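Local atomic coordinates of extracellular solute-binding protein (Conexibacter woesei, PDB entry 4P98), a protein that probably binds a small solute outside the cell membrane and hands it to an ABC transporter. Residues 187-190 with 191-194. Sequence-based numbering, arbitrary orientation.
Sequences LQKE and QEAA
The first two turns of the alpha helix 187-199 join Leu187, Gln188, Lys189 and Glu190 to the residues four further on through consecutive i to i+4 backbone hydrogen bonds. Gln191 N lies 2.8 Å from Leu187 O, Glu192 N 3.1 Å from Gln188 O, Ala193 N 2.9 Å from Lys189 O and Ala194 N 2.9 Å from Glu190 O. Just before the helix, Asp186 OD1 accepts a hydrogen bond from the N-H of Lys189. In the periplasmic-binding-protein fold, the helix follows edge strand 175-180 of the five-stranded parallel sheet and leads on to strand 205-207. Its inner side packs on that sheet and on helix 212-221: Ala193 and Ala194 touch Val148 of strand 144-149, and Ala194 also meets Leu214 and Ala217. On this side the buried Glu190 extends from the helix with CG anti to the backbone N (chi1 -170°). Its carboxylate is gripped by main-chain N-H groups, OE1 by Gly211 and OE2 by Leu214, with a weaker bond from Gly213; these include the first turn of helix 212-221, whose dipole would probably stabilise the negative charge. Toward solvent, in one of the two conformers of Glu192, CG lies anti to the carbonyl carbon (chi1 -68°) and the extended chain runs back along the preceding turn, CG 3.3 Å from Gln188 O. The Lys189 side chain crosses this conformer at an angle.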
loop_
_atom_site.group_PDB
_atom_site.type_symbol
_atom_site.label_atom_id
_atom_site.label_comp_id
_atom_site.label_asym_id
_atom_site.label_seq_id
_atom_site.Cartn_x
_atom_site.Cartn_y
_atom_site.Cartn_z
ATOM N N LEU A 187 -17.526 3.896 -6.210
ATOM C CA LEU A 187 -16.868 4.793 -7.148
ATOM C C LEU A 187 -17.767 5.965 -7.518
ATOM O O LEU A 187 -17.291 7.062 -7.769
ATOM C CB LEU A 187 -16.412 4.017 -8.377
ATOM C CG LEU A 187 -15.457 2.851 -8.116
ATOM C CD1 LEU A 187 -15.064 2.204 -9.427
ATOM C CD2 LEU A 187 -14.198 3.278 -7.375
ATOM N N GLN A 188 -19.075 5.737 -7.517
ATOM C CA GLN A 188 -20.031 6.775 -7.883
ATOM C C GLN A 188 -20.088 7.874 -6.825
ATOM O O GLN A 188 -20.026 9.057 -7.156
ATOM C CB GLN A 188 -21.402 6.134 -8.158
ATOM C CG GLN A 188 -21.302 5.211 -9.378
ATOM C CD GLN A 188 -22.488 4.276 -9.582
ATOM O OE1 GLN A 188 -23.351 4.132 -8.718
ATOM N NE2 GLN A 188 -22.514 3.623 -10.728
ATOM N N LYS A 189 -20.130 7.493 -5.550
ATOM C CA LYS A 189 -20.070 8.480 -4.467
ATOM C C LYS A 189 -18.687 9.146 -4.415
ATOM O O LYS A 189 -18.580 10.334 -4.130
ATOM C CB LYS A 189 -20.377 7.850 -3.113
ATOM C CG LYS A 189 -21.849 7.550 -2.896
ATOM C CD LYS A 189 -22.101 7.020 -1.486
ATOM C CE LYS A 189 -23.526 6.488 -1.328
ATOM N NZ LYS A 189 -23.649 5.575 -0.152
ATOM N N GLU A 190 -17.642 8.377 -4.709
ATOM C CA GLU A 190 -16.282 8.921 -4.756
ATOM C C GLU A 190 -16.165 10.001 -5.821
ATOM O O GLU A 190 -15.646 11.082 -5.558
ATOM C CB GLU A 190 -15.277 7.823 -5.057
ATOM C CG GLU A 190 -13.833 8.266 -4.875
ATOM C CD GLU A 190 -12.890 7.200 -5.350
ATOM O OE1 GLU A 190 -12.386 6.440 -4.496
ATOM O OE2 GLU A 190 -12.709 7.087 -6.584
ATOM N N GLN A 191 -16.663 9.704 -7.019
ATOM C CA GLN A 191 -16.723 10.708 -8.078
ATOM C C GLN A 191 -17.463 11.996 -7.660
ATOM O O GLN A 191 -16.938 13.098 -7.858
ATOM C CB GLN A 191 -17.294 10.121 -9.365
ATOM C CG GLN A 191 -17.275 11.123 -10.515
ATOM C CD GLN A 191 -17.439 10.494 -11.875
ATOM O OE1 GLN A 191 -17.538 9.279 -12.017
ATOM N NE2 GLN A 191 -17.447 11.335 -12.899
ATOM N N GLU A 192 -18.653 11.849 -7.081
ATOM C CA GLU A 192 -19.446 12.984 -6.610
ATOM C C GLU A 192 -18.702 13.819 -5.562
ATOM O O GLU A 192 -18.718 15.056 -5.607
ATOM C CB GLU A 192 -20.781 12.478 -6.031
ATOM C CG GLU A 192 -21.704 11.881 -7.087
ATOM C CD GLU A 192 -22.818 11.003 -6.526
ATOM O OE1 GLU A 192 -22.915 10.804 -5.285
ATOM O OE2 GLU A 192 -23.611 10.501 -7.349
ATOM N N ALA A 193 -18.052 13.141 -4.619
ATOM C CA ALA A 193 -17.295 13.814 -3.566
ATOM C C ALA A 193 -16.129 14.588 -4.177
ATOM O O ALA A 193 -15.912 15.734 -3.835
ATOM C CB ALA A 193 -16.790 12.814 -2.521
ATOM N N ALA A 194 -15.412 13.970 -5.110
ATOM C CA ALA A 194 -14.279 14.632 -5.771
ATOM C C ALA A 194 -14.709 15.866 -6.584
ATOM O O ALA A 194 -14.046 16.911 -6.550
ATOM C CB ALA A 194 -13.525 13.645 -6.637
#